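Local atomic coordinates of aminopentol aminotransferase (Sphingopyxis macrogoltabida, PDB entry 6HBS), a protein that deaminates aminopentol, the hydrolysed form of fumonisin B1, to its 2-keto product with the help of pyridoxal 5'-phosphate, preferring pyruvate as the amino acceptor. Residues D79-R82 and L83-D86; Y359-A362 and A363-K367. All blocks are in the same frame, centred on the assembly; numbering follows the deposited sequence.

Interaction 1 of 2, residues D79-R82 and L83-D86; sequences DAQR and LLGD
Q81 and G85 hold each other twice where helix 72-82 runs out into a loop. The backbone O of Q81 takes two donors: G85 N at 3.0 Å, arriving almost end-on to the carbonyl, and L84 N at 2.9 Å, which sits well above the carbonyl plane. In return the side-chain amide of Q81 gives NE2 to G85 O at 3.0 Å, nearly straight at 168° and close to the amide plane. With CG anti to the backbone N (chi1 -176°) and a bend at chi2, the amide comes round to the departing chain, and its NE2 also brushes L84 CB. Two residues earlier, L83 N hydrogen-bonds to D79 O at 3.2 Å. On the helix itself, R82 NH1 meets the anti lone pair of D79 OD1 in a 3.0 Å salt bridge; R82 also packs on E75 of the second subunit. A leucine in place of Q81 would probably leave G85 O without this amide donor and let the chain beyond the helix shift. The buried amide, seated against A292, V293 and A296 of helix 292-307, thus extends hydrogen bonding past the last helical turn, serving a carbonyl already turned out of helical geometry.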
loop_
_atom_site.group_PDB
_atom_site.type_symbol
_atom_site.label_atom_id
_atom_site.label_comp_id
_atom_site.label_asym_id
_atom_site.label_seq_id
_atom_site.Cartn_x
_atom_site.Cartn_y
_atom_site.Cartn_z
ATOM N N ASP A 79 -11.368 6.702 16.200
ATOM C CA ASP A 79 -12.777 6.397 16.506
ATOM C C ASP A 79 -13.697 7.498 15.973
ATOM O O ASP A 79 -14.707 7.196 15.361
ATOM C CB ASP A 79 -13.023 6.309 18.011
ATOM C CG ASP A 79 -12.420 5.144 18.755
ATOM O OD1 ASP A 79 -12.098 4.113 18.122
ATOM O OD2 ASP A 79 -12.370 5.254 20.001
ATOM N N ALA A 80 -13.368 8.758 16.256
ATOM C CA ALA A 80 -14.199 9.880 15.835
ATOM C C ALA A 80 -14.337 9.916 14.300
ATOM O O ALA A 80 -15.414 10.216 13.771
ATOM C CB ALA A 80 -13.653 11.180 16.370
ATOM N N GLN A 81 -13.241 9.660 13.580
ATOM C CA GLN A 81 -13.305 9.660 12.122
ATOM C C GLN A 81 -14.048 8.413 11.619
ATOM O O GLN A 81 -14.777 8.494 10.657
ATOM C CB GLN A 81 -11.905 9.768 11.502
ATOM C CG GLN A 81 -11.924 9.867 9.982
ATOM C CD GLN A 81 -12.673 11.109 9.544
ATOM O OE1 GLN A 81 -12.541 12.170 10.148
ATOM N NE2 GLN A 81 -13.471 10.972 8.497
ATOM N N ARG A 82 -13.894 7.273 12.277
ATOM C CA ARG A 82 -14.579 6.069 11.846
ATOM C C ARG A 82 -16.117 6.253 11.860
ATOM O O ARG A 82 -16.821 5.657 11.018
ATOM C CB ARG A 82 -14.129 4.889 12.702
ATOM C CG ARG A 82 -14.385 3.526 12.072
ATOM C CD ARG A 82 -13.759 2.412 12.908
ATOM N NE ARG A 82 -12.336 2.631 13.142
ATOM C CZ ARG A 82 -11.775 2.904 14.319
ATOM N NH1 ARG A 82 -12.540 3.099 15.374
ATOM N NH2 ARG A 82 -10.456 2.980 14.431
ATOM N N LEU A 83 -16.626 7.086 12.771
ATOM C CA LEU A 83 -18.070 7.370 12.830
ATOM C C LEU A 83 -18.510 8.184 11.606
ATOM O O LEU A 83 -19.717 8.230 11.316
ATOM C CB LEU A 83 -18.423 8.150 14.102
ATOM C CG LEU A 83 -18.303 7.378 15.408
ATOM C CD1 LEU A 83 -18.652 8.262 16.585
ATOM C CD2 LEU A 83 -19.168 6.137 15.391
ATOM N N LEU A 84 -17.581 8.924 10.989
ATOM C CA LEU A 84 -17.875 9.774 9.874
ATOM C C LEU A 84 -17.744 8.972 8.574
ATOM O O LEU A 84 -18.752 8.740 7.916
ATOM C CB LEU A 84 -16.982 11.012 9.880
ATOM C CG LEU A 84 -17.169 11.894 11.105
ATOM C CD1 LEU A 84 -16.106 12.989 11.157
ATOM C CD2 LEU A 84 -18.570 12.495 11.107
ATOM N N GLY A 85 -16.516 8.529 8.256
ATOM C CA GLY A 85 -16.241 7.777 7.046
ATOM C C GLY A 85 -14.750 7.525 6.885
ATOM O O GLY A 85 -13.931 8.223 7.467
ATOM N N ASP A 86 -14.427 6.470 6.143
ATOM C CA ASP A 86 -13.060 6.031 5.946
ATOM C C ASP A 86 -12.757 6.039 4.444
ATOM O O ASP A 86 -12.239 7.007 3.945
ATOM C CB ASP A 86 -12.808 4.689 6.638
ATOM C CG ASP A 86 -11.341 4.280 6.597
ATOM O OD1 ASP A 86 -10.526 5.180 6.330
ATOM O OD2 ASP A 86 -11.033 3.072 6.851
#

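Interaction 2 of 2, residues Y359-A362 and A363-K367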
loop_
_atom_site.group_PDB
_atom_site.type_symbol
_atom_site.label_atom_id
_atom_site.label_comp_id
_atom_site.label_asym_id
_atom_site.label_seq_id
_atom_site.Cartn_x
_atom_site.Cartn_y
_atom_site.Cartn_z
ATOM N N TYR A 359 22.898 -14.168 17.972
ATOM C CA TYR A 359 21.710 -14.985 17.825
ATOM C C TYR A 359 21.375 -15.602 19.177
ATOM O O TYR A 359 20.210 -15.543 19.672
ATOM C CB TYR A 359 21.898 -16.013 16.703
ATOM C CG TYR A 359 21.459 -15.527 15.347
ATOM C CD1 TYR A 359 21.816 -14.271 14.872
ATOM C CD2 TYR A 359 20.620 -16.293 14.553
ATOM C CE1 TYR A 359 21.408 -13.829 13.615
ATOM C CE2 TYR A 359 20.173 -15.847 13.314
ATOM C CZ TYR A 359 20.582 -14.622 12.833
ATOM O OH TYR A 359 20.123 -14.174 11.629
ATOM N N ALA A 360 22.408 -16.158 19.815
ATOM C CA ALA A 360 22.195 -16.888 21.070
ATOM C C ALA A 360 21.731 -15.913 22.170
ATOM O O ALA A 360 20.816 -16.219 22.949
ATOM C CB ALA A 360 23.464 -17.629 21.451
ATOM N N TRP A 361 22.319 -14.720 22.197
ATOM C CA TRP A 361 22.014 -13.695 23.186
ATOM C C TRP A 361 20.577 -13.192 22.994
ATOM O O TRP A 361 19.857 -13.065 23.943
ATOM C CB TRP A 361 23.013 -12.541 23.064
ATOM C CG TRP A 361 22.811 -11.450 24.062
ATOM C CD1 TRP A 361 23.140 -11.481 25.393
ATOM C CD2 TRP A 361 22.245 -10.153 23.809
ATOM N NE1 TRP A 361 22.799 -10.293 25.985
ATOM C CE2 TRP A 361 22.238 -9.461 25.040
ATOM C CE3 TRP A 361 21.709 -9.525 22.677
ATOM C CZ2 TRP A 361 21.760 -8.155 25.150
ATOM C CZ3 TRP A 361 21.257 -8.232 22.777
ATOM C CH2 TRP A 361 21.248 -7.572 24.012
ATOM N N ALA A 362 20.198 -12.916 21.737
ATOM C CA ALA A 362 18.859 -12.430 21.435
ATOM C C ALA A 362 17.838 -13.486 21.865
ATOM O O ALA A 362 16.827 -13.157 22.454
ATOM C CB ALA A 362 18.739 -12.069 19.949
ATOM N N ALA A 363 18.129 -14.767 21.599
ATOM C CA ALA A 363 17.167 -15.818 21.920
ATOM C C ALA A 363 17.018 -15.931 23.440
ATOM O O ALA A 363 15.925 -16.171 23.932
ATOM C CB ALA A 363 17.571 -17.146 21.328
ATOM N N ALA A 364 18.140 -15.792 24.162
ATOM C CA ALA A 364 18.154 -15.898 25.630
ATOM C C ALA A 364 17.352 -14.734 26.223
ATOM O O ALA A 364 16.689 -14.887 27.221
ATOM C CB ALA A 364 19.578 -15.923 26.141
ATOM N N CYS A 365 17.374 -13.574 25.562
ATOM C CA CYS A 365 16.563 -12.436 26.018
ATOM C C CYS A 365 15.051 -12.731 25.935
ATOM O O CYS A 365 14.290 -12.208 26.759
ATOM C CB CYS A 365 16.855 -11.172 25.232
ATOM S SG CYS A 365 18.459 -10.407 25.563
ATOM N N LEU A 366 14.606 -13.541 24.958
ATOM C CA LEU A 366 13.162 -13.923 24.846
ATOM C C LEU A 366 12.674 -14.563 26.147
ATOM O O LEU A 366 11.577 -14.266 26.593
ATOM C CB LEU A 366 12.913 -14.913 23.705
ATOM C CG LEU A 366 13.014 -14.374 22.282
ATOM C CD1 LEU A 366 12.879 -15.517 21.262
ATOM C CD2 LEU A 366 11.978 -13.297 22.008
ATOM N N LYS A 367 13.493 -15.434 26.745
ATOM C CA LYS A 367 13.108 -16.136 27.983
ATOM C C LYS A 367 12.833 -15.151 29.114
ATOM O O LYS A 367 12.021 -15.437 29.981
ATOM C CB LYS A 367 14.216 -17.062 28.489
ATOM C CG LYS A 367 14.488 -18.286 27.629
ATOM C CD LYS A 367 14.712 -19.542 28.468
ATOM C CE LYS A 367 15.984 -20.281 28.121
ATOM N NZ LYS A 367 16.092 -20.505 26.660
#
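The sulfur of C365 lies over one face of the W361 indole, a cysteine sulfur-aromatic contact made one helical turn apart. SG stands 4.0 Å from the centroid of the six-membered ring, only 13° off its normal, and its nearest ring atom is CE2 of W361 at 3.9 Å. Both first torsions serve this meeting: W361 throws CG anti to the backbone N (chi1 -178°), standing the indole out from the helix, while C365 SG, set beside its own backbone N, leans back toward the indole face. Beneath the pair, C365 N donates to W361 O at 3.0 Å, fixing the spacing of the two residues. The same i to i+4 pattern joins A363 N to Y359 O at 2.9 Å and A364 N to A360 O at 3.0 Å; the following bond, L366 N to A362 O, is weak at 3.4 Å. Among the methyl groups, A363 CB lies 3.5 Å from Y359 O, and A364 CB rests against A360 O. Further out, Y359 hydrogen-bonds through OH to L30 O, its side chain packing on P32, P374 and Y375. The indole meets F349 of strand 346-349 edge-to-face and the ring of F400 at about 45°. T396, A399 and V403 complete its seat on helix 386-405, and C365 also touches A399, so the sulfur-indole pair lies where helix 356-367 packs against helix 386-405, with strand 346-349 meeting the indole as well.

Overall arrangement
Interactions 1 and 2 are separate local contacts in one class-III aminotransferase chain, their centres 42 Å apart and their nearest atoms about 29 Å apart. The contact centres lie 28 Å and 23 Å from the centre of the chain, and both are away from the residues that bind pyridoxal phosphate. Their settings differ. Residues 79-86, partly buried, end a helix at the dimer interface, where the second subunit reaches several of them, and are held mainly by hydrogen bonds and a salt bridge; residues 359-367, a buried contact, continue one helix, touch no other chain, and enclose an aromatic-sulfur pair among helices and a strand of their own subunit.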